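Local coordinates for protein probable sugar kinase (Clostridium perfringens, PDB 3KZH) that probably phosphorylates a sugar or sugar-like substrate as a kinase of the pfkB (ribokinase) family, and holds a beta-D-glucopyranose in this crystal, at residues 9-14 with 57-62; 20-25 with 36-41; 50-55 with 259-264. One frame throughout, in Å; residues are numbered along the deposited sequence.

Contact 1: 9-14 with 57-62; sequences LLVFGA and VNTNFM
Val57 comes up to Leu9 just before the strand begins, its CG1 lying 4.2 Å from Leu9 CB. Asn58 contributes its backbone: its O accepts the N-H of Leu9 at 3.0 Å, the first of five main-chain bonds joining the parallel strands 9-12 and 59-62. Thr59 lies on the same face of the sheet as Leu9 and Val11, and its methyl CG2 meets Val11 CG2 at 4.1 Å, as suits a beta-branched residue in a strand. The hydroxyl OG1 turns back to Val57 O (2.9 Å), well above the plane of that carbonyl.

Asn60 is gripped twice through its backbone, N giving to Leu9 O and O receiving Val11 N, both at 2.8 Å. Its side chain runs alongside Leu10, so that OD1 rests 3.3 Å from the methyl CD1 of Leu10, while ND2 is bonded to Asp87. Phe61 returns to the Val11 face. Its CG stands anti to the backbone N (chi1 -178°), which carries the ring along the strand: CD1 packs on Val11 CG1 at 3.9 Å, and the ring edge faces Ala14 O in plane. Selenomethionine Met62 gives N to Val11 O and takes Gly13 N on its O; on the opposite face its selenium sits at the edge of the Phe12 ring, 3.6 Å from CD1, a Met-aromatic contact.

Main-chain polar groups are thus paired, while largely apolar side chains meet helix 44-54 on the Phe61 face and helix 131-135 on the Met62 face, the chemistry of an interior strand pair near one edge of the large, Rossmann-like ribokinase sheet.

Contact 2: 20-25 with 36-41; sequences FGFSKA and HVKISF
Phe22 and Lys38 carry the side-chain part of this contact, laid over an antiparallel backbone pairing between strands 20-23 and 36-41. Four main-chain hydrogen bonds form that pairing, two in each hydrogen-bonded pair. Between Phe20 and Lys38, Phe20 N gives to Lys38 O at 2.9 Å and Lys38 N to Phe20 O at 2.8 Å. In the other pair Phe22 N gives to His36 O and His36 N to Phe22 O, both at 2.9 Å.

Weaker C-H contacts fill the non-hydrogen-bonded pair between them. The CA of Val37 lies 3.3 Å from Phe20 O, and the CA of Gly21 is 3.5 Å from His36 O. Having no side chain, Gly21 adds no bulk beside Val37 on that face.

Side-chain packing occupies the face bearing Phe20, Phe22, His36 and Lys38. Phe22 has its CG beside the backbone N (chi1 -60°), which leans the ring back over its own strand, toward the Phe20 end, so that its edge comes level with Lys38. Near the ring plane this edge meets a polar atom, His36 O, 3.5 Å from CD2, and an apolar one, Lys38 CB, 3.8 Å from CE2. The lysine suits this half-open place because its aliphatic stem lies against the ring while a bend at chi2 leads the ammonium end away, toward a long, weak ion pair with Glu292.

The two strands form a beta hairpin in the small four-stranded sheet that projects from the main domain, consistent with the lid of ribokinase-family kinases. Strand 98-103 flanks 16-23, with Phe20 and Phe22 packing on Leu103. Val37 N bonds to Asp115 of the second subunit, and Phe41, farther along strand 32-42, packs on helix 69-81.

Contact 3: 50-55 with 259-264; sequences ENMARV and FVAGLG
This is a buried helix-helix contact within the alpha/beta domain of the ribokinase fold, joining the end of helix 44-54 to the middle of helix 255-268. The short helical segments cross at -44° with their axes 8.5 Å apart, and their chains run in broadly the same direction. Ala261 and Gly264, both small, allow this closeness; the nearest CA atoms, of Met52 and Ala261, are 5.0 Å apart.

Ala261 is the centre of the contact. Its methyl points at the other helix and meets Asn51 and Met52 together, with Asn51 CB 3.5 Å and Met52 CG 3.7 Å from Ala261 CB. The small methyl suits a place where the two backbones come this close. Asn51 takes part through its CB.

Met52, a selenomethionine, supplies the long side chain. Extended beyond CG (chi2 -174°, chi3 -166°), it reaches straight out from its own helix and lies across helix 255-268, roughly at right angles to that helix's axis. Its methyl, Met52 CE, ends 3.7 Å from Val260 O and 3.9 Å from Gly264 CA. Gly264, with no side chain, leaves its CA bare where that methyl arrives. A long, unbranched side chain, selenium here replacing sulfur, can reach across and lie against the backbone of the partner helix.

Other partners surround the pair: Asn51 and Val55 also touch Met283 of helix 273-288, and Val260 packs on Lys187, a residue of the glucopyranose pocket. On the other side of helix 44-54, Arg54 NE forms a salt bridge to Glu50 OE2 at 2.8 Å, approached on the anti side of the carboxylate with OE2 close to the guanidinium plane.

Overall arrangement
Contacts 1 and 3 belong to the core of the main domain, their centres about 10 Å apart, whereas contact 2 lies near the surface, its centre about 29 Å from contact 1 and 28 Å from contact 3. The inner two touch directly: helix 44-54 leads into strand 59-62, Val57 N probably bonds to Met52 O, and Leu9 packs on Gly264. Contact 2 shares no element with either, though its strands precede helix 44-54 in the chain. The chemistry follows place. Contacts 1 and 2 rest on backbone bonds, parallel in the large sheet and antiparallel in the hairpin that meets the second subunit, while contact 3 relies on van der Waals packing between helices.

Contact 1: 9-14 with 57-62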
loop_
_atom_site.group_PDB
_atom_site.type_symbol
_atom_site.label_atom_id
_atom_site.label_comp_id
_atom_site.label_asym_id
_atom_site.label_seq_id
_atom_site.Cartn_x
_atom_site.Cartn_y
_atom_site.Cartn_z
ATOM N N LEU A 9 -18.778 14.872 -14.835
ATOM C CA LEU A 9 -19.586 14.564 -13.661
ATOM C C LEU A 9 -18.659 14.646 -12.471
ATOM O O LEU A 9 -17.565 14.079 -12.492
ATOM C CB LEU A 9 -20.169 13.142 -13.722
ATOM C CG LEU A 9 -21.510 12.913 -12.997
ATOM C CD1 LEU A 9 -22.189 11.761 -13.647
ATOM C CD2 LEU A 9 -21.445 12.733 -11.492
ATOM N N LEU A 10 -19.133 15.309 -11.422
ATOM C CA LEU A 10 -18.365 15.443 -10.209
ATOM C C LEU A 10 -18.864 14.511 -9.126
ATOM O O LEU A 10 -20.068 14.379 -8.911
ATOM C CB LEU A 10 -18.363 16.893 -9.713
ATOM C CG LEU A 10 -17.592 17.258 -8.432
ATOM C CD1 LEU A 10 -16.097 16.972 -8.555
ATOM C CD2 LEU A 10 -17.825 18.717 -8.120
ATOM N N VAL A 11 -17.920 13.811 -8.503
ATOM C CA VAL A 11 -18.205 12.913 -7.396
ATOM C C VAL A 11 -17.398 13.525 -6.257
ATOM O O VAL A 11 -16.214 13.812 -6.425
ATOM C CB VAL A 11 -17.758 11.434 -7.684
ATOM C CG1 VAL A 11 -18.095 10.522 -6.502
ATOM C CG2 VAL A 11 -18.421 10.898 -8.951
ATOM N N PHE A 12 -18.064 13.791 -5.137
ATOM C CA PHE A 12 -17.424 14.390 -3.962
ATOM C C PHE A 12 -17.601 13.460 -2.755
ATOM O O PHE A 12 -18.723 13.222 -2.334
ATOM C CB PHE A 12 -18.049 15.785 -3.702
ATOM C CG PHE A 12 -17.429 16.556 -2.555
ATOM C CD1 PHE A 12 -16.293 17.356 -2.768
ATOM C CD2 PHE A 12 -18.006 16.524 -1.267
ATOM C CE1 PHE A 12 -15.719 18.133 -1.708
ATOM C CE2 PHE A 12 -17.456 17.284 -0.197
ATOM C CZ PHE A 12 -16.305 18.094 -0.424
ATOM N N GLY A 13 -16.495 12.979 -2.188
ATOM C CA GLY A 13 -16.556 12.089 -1.036
ATOM C C GLY A 13 -15.258 11.388 -0.653
ATOM O O GLY A 13 -14.219 11.599 -1.269
ATOM N N ALA A 14 -15.353 10.489 0.322
ATOM C CA ALA A 14 -14.212 9.740 0.866
ATOM C C ALA A 14 -13.552 8.638 0.019
ATOM O O ALA A 14 -14.181 8.039 -0.849
ATOM C CB ALA A 14 -14.592 9.180 2.228
ATOM N N VAL A 57 -17.381 7.570 -18.565
ATOM C CA VAL A 57 -17.837 8.897 -18.137
ATOM C C VAL A 57 -16.613 9.720 -17.758
ATOM O O VAL A 57 -15.690 9.208 -17.130
ATOM C CB VAL A 57 -18.793 8.850 -16.889
ATOM C CG1 VAL A 57 -19.390 10.222 -16.586
ATOM C CG2 VAL A 57 -19.885 7.832 -17.081
ATOM N N ASN A 58 -16.602 10.977 -18.201
ATOM C CA ASN A 58 -15.540 11.940 -17.901
ATOM C C ASN A 58 -15.896 12.297 -16.463
ATOM O O ASN A 58 -16.919 12.935 -16.193
ATOM C CB ASN A 58 -15.642 13.140 -18.852
ATOM C CG ASN A 58 -14.526 14.155 -18.662
ATOM O OD1 ASN A 58 -13.427 13.828 -18.209
ATOM N ND2 ASN A 58 -14.808 15.404 -19.025
ATOM N N THR A 59 -15.103 11.734 -15.558
ATOM C CA THR A 59 -15.319 11.847 -14.133
ATOM C C THR A 59 -14.312 12.692 -13.392
ATOM O O THR A 59 -13.110 12.550 -13.566
ATOM C CB THR A 59 -15.324 10.410 -13.497
ATOM O OG1 THR A 59 -16.159 9.543 -14.284
ATOM C CG2 THR A 59 -15.826 10.422 -12.038
ATOM N N ASN A 60 -14.834 13.567 -12.544
ATOM C CA ASN A 60 -14.008 14.397 -11.687
ATOM C C ASN A 60 -14.316 13.887 -10.280
ATOM O O ASN A 60 -15.452 13.941 -9.809
ATOM C CB ASN A 60 -14.341 15.890 -11.836
ATOM C CG ASN A 60 -13.365 16.790 -11.086
ATOM O OD1 ASN A 60 -13.070 16.554 -9.914
ATOM N ND2 ASN A 60 -12.880 17.834 -11.750
ATOM N N PHE A 61 -13.301 13.314 -9.653
ATOM C CA PHE A 61 -13.429 12.798 -8.298
ATOM C C PHE A 61 -12.656 13.666 -7.311
ATOM O O PHE A 61 -11.434 13.596 -7.236
ATOM C CB PHE A 61 -12.986 11.321 -8.203
ATOM C CG PHE A 61 -13.139 10.717 -6.814
ATOM C CD1 PHE A 61 -14.247 11.039 -5.994
ATOM C CD2 PHE A 61 -12.165 9.848 -6.308
ATOM C CE1 PHE A 61 -14.380 10.516 -4.698
ATOM C CE2 PHE A 61 -12.282 9.317 -5.013
ATOM C CZ PHE A 61 -13.389 9.647 -4.202
HETATM N N MSE A 62 -13.405 14.413 -6.506
HETATM C CA MSE A 62 -12.833 15.293 -5.497
HETATM C C MSE A 62 -12.905 14.579 -4.153
HETATM O O MSE A 62 -13.984 14.351 -3.613
HETATM C CB MSE A 62 -13.592 16.621 -5.464
HETATM C CG MSE A 62 -12.908 17.755 -4.695
HETATM SE SE MSE A 62 -13.996 19.346 -4.696
HETATM C CE MSE A 62 -13.808 19.738 -6.550
#

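Contact 2: 20-25 with 36-41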
loop_
_atom_site.group_PDB
_atom_site.type_symbol
_atom_site.label_atom_id
_atom_site.label_comp_id
_atom_site.label_asym_id
_atom_site.label_seq_id
_atom_site.Cartn_x
_atom_site.Cartn_y
_atom_site.Cartn_z
ATOM N N PHE A 20 -6.350 -5.786 4.934
ATOM C CA PHE A 20 -6.845 -6.941 5.674
ATOM C C PHE A 20 -5.851 -8.092 5.799
ATOM O O PHE A 20 -5.277 -8.534 4.804
ATOM C CB PHE A 20 -8.120 -7.482 5.017
ATOM C CG PHE A 20 -9.336 -6.615 5.194
ATOM C CD1 PHE A 20 -9.898 -6.411 6.468
ATOM C CD2 PHE A 20 -9.975 -6.051 4.068
ATOM C CE1 PHE A 20 -11.096 -5.654 6.634
ATOM C CE2 PHE A 20 -11.177 -5.290 4.212
ATOM C CZ PHE A 20 -11.737 -5.093 5.503
ATOM N N GLY A 21 -5.682 -8.585 7.023
ATOM C CA GLY A 21 -4.795 -9.709 7.282
ATOM C C GLY A 21 -5.612 -10.917 7.689
ATOM O O GLY A 21 -6.248 -10.903 8.740
ATOM N N PHE A 22 -5.629 -11.940 6.835
ATOM C CA PHE A 22 -6.378 -13.175 7.083
ATOM C C PHE A 22 -5.446 -14.243 7.647
ATOM O O PHE A 22 -4.476 -14.613 6.987
ATOM C CB PHE A 22 -7.003 -13.707 5.780
ATOM C CG PHE A 22 -7.973 -12.759 5.125
ATOM C CD1 PHE A 22 -9.360 -12.885 5.349
ATOM C CD2 PHE A 22 -7.512 -11.738 4.264
ATOM C CE1 PHE A 22 -10.290 -11.998 4.723
ATOM C CE2 PHE A 22 -8.426 -10.851 3.634
ATOM C CZ PHE A 22 -9.819 -10.982 3.866
ATOM N N SER A 23 -5.760 -14.759 8.837
ATOM C CA SER A 23 -4.947 -15.800 9.484
ATOM C C SER A 23 -5.017 -17.151 8.765
ATOM O O SER A 23 -6.107 -17.628 8.449
ATOM C CB SER A 23 -5.364 -16.001 10.949
ATOM O OG SER A 23 -5.094 -14.877 11.765
ATOM N N LYS A 24 -3.841 -17.723 8.477
ATOM C CA LYS A 24 -3.714 -19.032 7.814
ATOM C C LYS A 24 -3.249 -20.110 8.808
ATOM O O LYS A 24 -2.748 -21.173 8.432
ATOM C CB LYS A 24 -2.769 -18.946 6.600
ATOM C CG LYS A 24 -3.325 -18.153 5.408
ATOM C CD LYS A 24 -4.570 -18.811 4.824
ATOM C CE LYS A 24 -5.234 -17.936 3.791
ATOM N NZ LYS A 24 -6.469 -18.586 3.271
ATOM N N ALA A 25 -3.414 -19.784 10.086
ATOM C CA ALA A 25 -3.091 -20.633 11.227
ATOM C C ALA A 25 -3.919 -20.093 12.382
ATOM O O ALA A 25 -4.405 -18.954 12.305
ATOM C CB ALA A 25 -1.625 -20.549 11.577
ATOM N N HIS A 36 -2.346 -14.034 5.128
ATOM C CA HIS A 36 -2.420 -13.408 3.819
ATOM C C HIS A 36 -2.930 -11.977 3.927
ATOM O O HIS A 36 -3.995 -11.733 4.492
ATOM C CB HIS A 36 -3.317 -14.234 2.886
ATOM C CG HIS A 36 -3.362 -13.723 1.479
ATOM N ND1 HIS A 36 -2.224 -13.431 0.759
ATOM C CD2 HIS A 36 -4.405 -13.435 0.669
ATOM C CE1 HIS A 36 -2.567 -12.987 -0.436
ATOM N NE2 HIS A 36 -3.883 -12.980 -0.518
ATOM N N VAL A 37 -2.157 -11.053 3.364
ATOM C CA VAL A 37 -2.496 -9.635 3.353
ATOM C C VAL A 37 -3.181 -9.247 2.039
ATOM O O VAL A 37 -2.671 -9.528 0.950
ATOM C CB VAL A 37 -1.255 -8.750 3.578
ATOM C CG1 VAL A 37 -1.636 -7.260 3.612
ATOM C CG2 VAL A 37 -0.588 -9.137 4.860
ATOM N N LYS A 38 -4.331 -8.591 2.170
ATOM C CA LYS A 38 -5.123 -8.142 1.032
ATOM C C LYS A 38 -5.289 -6.623 1.134
ATOM O O LYS A 38 -5.696 -6.100 2.170
ATOM C CB LYS A 38 -6.494 -8.842 1.056
ATOM C CG LYS A 38 -7.102 -9.191 -0.298
ATOM C CD LYS A 38 -7.846 -8.022 -0.946
ATOM C CE LYS A 38 -8.101 -8.279 -2.429
ATOM N NZ LYS A 38 -8.504 -7.041 -3.163
ATOM N N ILE A 39 -4.911 -5.926 0.065
ATOM C CA ILE A 39 -5.037 -4.470 -0.007
ATOM C C ILE A 39 -6.105 -4.140 -1.055
ATOM O O ILE A 39 -6.043 -4.617 -2.190
ATOM C CB ILE A 39 -3.700 -3.756 -0.392
ATOM C CG1 ILE A 39 -2.538 -4.228 0.485
ATOM C CG2 ILE A 39 -3.831 -2.246 -0.212
ATOM C CD1 ILE A 39 -1.778 -5.423 -0.082
ATOM N N SER A 40 -7.101 -3.354 -0.654
ATOM C CA SER A 40 -8.176 -2.954 -1.561
ATOM C C SER A 40 -8.603 -1.512 -1.336
ATOM O O SER A 40 -8.457 -0.978 -0.241
ATOM C CB SER A 40 -9.384 -3.886 -1.427
ATOM O OG SER A 40 -9.921 -3.857 -0.117
ATOM N N PHE A 41 -9.132 -0.897 -2.387
ATOM C CA PHE A 41 -9.609 0.480 -2.333
ATOM C C PHE A 41 -11.116 0.530 -2.115
ATOM O O PHE A 41 -11.880 -0.164 -2.792
ATOM C CB PHE A 41 -9.235 1.226 -3.612
ATOM C CG PHE A 41 -7.762 1.254 -3.903
ATOM C CD1 PHE A 41 -6.832 1.640 -2.916
ATOM C CD2 PHE A 41 -7.295 0.930 -5.185
ATOM C CE1 PHE A 41 -5.453 1.707 -3.199
ATOM C CE2 PHE A 41 -5.912 0.991 -5.482
ATOM C CZ PHE A 41 -4.993 1.386 -4.488
#

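Contact 3: 50-55 with 259-264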
loop_
_atom_site.group_PDB
_atom_site.type_symbol
_atom_site.label_atom_id
_atom_site.label_comp_id
_atom_site.label_asym_id
_atom_site.label_seq_id
_atom_site.Cartn_x
_atom_site.Cartn_y
_atom_site.Cartn_z
ATOM N N GLU A 50 -14.967 5.152 -9.781
ATOM C CA GLU A 50 -14.255 4.097 -10.527
ATOM C C GLU A 50 -15.180 3.464 -11.568
ATOM O O GLU A 50 -14.824 3.425 -12.752
ATOM C CB GLU A 50 -13.649 2.994 -9.620
ATOM C CG GLU A 50 -12.608 2.146 -10.386
ATOM C CD GLU A 50 -12.097 0.877 -9.703
ATOM O OE1 GLU A 50 -11.962 0.824 -8.466
ATOM O OE2 GLU A 50 -11.780 -0.085 -10.437
ATOM N N ASN A 51 -16.377 3.056 -11.133
ATOM C CA ASN A 51 -17.398 2.435 -11.998
ATOM C C ASN A 51 -17.794 3.342 -13.183
ATOM O O ASN A 51 -18.030 2.859 -14.291
ATOM C CB ASN A 51 -18.668 2.098 -11.199
ATOM C CG ASN A 51 -18.485 0.958 -10.220
ATOM O OD1 ASN A 51 -18.489 1.159 -8.998
ATOM N ND2 ASN A 51 -18.395 -0.252 -10.746
HETATM N N MSE A 52 -17.798 4.658 -12.928
HETATM C CA MSE A 52 -18.127 5.710 -13.903
HETATM C C MSE A 52 -17.041 5.858 -14.977
HETATM O O MSE A 52 -17.331 5.881 -16.173
HETATM C CB MSE A 52 -18.317 7.063 -13.194
HETATM C CG MSE A 52 -19.738 7.384 -12.801
HETATM SE SE MSE A 52 -19.988 9.154 -12.090
HETATM C CE MSE A 52 -21.786 8.892 -11.335
ATOM N N ALA A 53 -15.792 5.955 -14.530
ATOM C CA ALA A 53 -14.625 6.088 -15.401
ATOM C C ALA A 53 -14.449 4.812 -16.234
ATOM O O ALA A 53 -14.062 4.876 -17.409
ATOM C CB ALA A 53 -13.390 6.354 -14.563
ATOM N N ARG A 54 -14.814 3.672 -15.635
ATOM C CA ARG A 54 -14.737 2.364 -16.291
ATOM C C ARG A 54 -15.674 2.231 -17.489
ATOM O O ARG A 54 -15.351 1.540 -18.442
ATOM C CB ARG A 54 -15.007 1.230 -15.291
ATOM C CG ARG A 54 -13.750 0.761 -14.562
ATOM C CD ARG A 54 -14.043 -0.293 -13.506
ATOM N NE ARG A 54 -12.814 -0.872 -12.964
ATOM C CZ ARG A 54 -12.192 -1.940 -13.470
ATOM N NH1 ARG A 54 -12.679 -2.564 -14.531
ATOM N NH2 ARG A 54 -11.059 -2.361 -12.939
ATOM N N VAL A 55 -16.820 2.913 -17.442
ATOM C CA VAL A 55 -17.785 2.865 -18.533
ATOM C C VAL A 55 -17.678 4.057 -19.485
ATOM O O VAL A 55 -18.525 4.248 -20.360
ATOM C CB VAL A 55 -19.237 2.640 -18.036
ATOM C CG1 VAL A 55 -19.349 1.294 -17.338
ATOM C CG2 VAL A 55 -19.686 3.764 -17.123
ATOM N N PHE A 259 -24.780 1.148 -9.415
ATOM C CA PHE A 259 -26.076 1.627 -9.915
ATOM C C PHE A 259 -26.047 3.137 -10.060
ATOM O O PHE A 259 -26.538 3.647 -11.060
ATOM C CB PHE A 259 -27.268 1.219 -9.016
ATOM C CG PHE A 259 -28.625 1.530 -9.622
ATOM C CD1 PHE A 259 -29.220 0.639 -10.524
ATOM C CD2 PHE A 259 -29.272 2.757 -9.366
ATOM C CE1 PHE A 259 -30.439 0.969 -11.185
ATOM C CE2 PHE A 259 -30.486 3.099 -10.013
ATOM C CZ PHE A 259 -31.070 2.205 -10.927
ATOM N N VAL A 260 -25.471 3.834 -9.071
ATOM C CA VAL A 260 -25.361 5.304 -9.065
ATOM C C VAL A 260 -24.505 5.762 -10.249
ATOM O O VAL A 260 -24.818 6.758 -10.921
ATOM C CB VAL A 260 -24.775 5.852 -7.712
ATOM C CG1 VAL A 260 -24.569 7.368 -7.760
ATOM C CG2 VAL A 260 -25.723 5.540 -6.568
ATOM N N ALA A 261 -23.466 4.974 -10.523
ATOM C CA ALA A 261 -22.566 5.225 -11.631
ATOM C C ALA A 261 -23.260 5.110 -12.984
ATOM O O ALA A 261 -23.007 5.902 -13.891
ATOM C CB ALA A 261 -21.392 4.308 -11.552
ATOM N N GLY A 262 -24.186 4.156 -13.066
ATOM C CA GLY A 262 -24.949 3.918 -14.278
ATOM C C GLY A 262 -25.945 5.021 -14.555
ATOM O O GLY A 262 -26.272 5.255 -15.711
ATOM N N LEU A 263 -26.455 5.653 -13.488
ATOM C CA LEU A 263 -27.367 6.805 -13.581
ATOM C C LEU A 263 -26.562 7.954 -14.163
ATOM O O LEU A 263 -27.051 8.707 -15.002
ATOM C CB LEU A 263 -27.883 7.238 -12.201
ATOM C CG LEU A 263 -28.794 6.311 -11.399
ATOM C CD1 LEU A 263 -29.105 6.952 -10.058
ATOM C CD2 LEU A 263 -30.063 6.003 -12.183
ATOM N N GLY A 264 -25.305 8.038 -13.716
ATOM C CA GLY A 264 -24.367 9.032 -14.189
ATOM C C GLY A 264 -24.129 8.883 -15.674
ATOM O O GLY A 264 -24.290 9.845 -16.411
#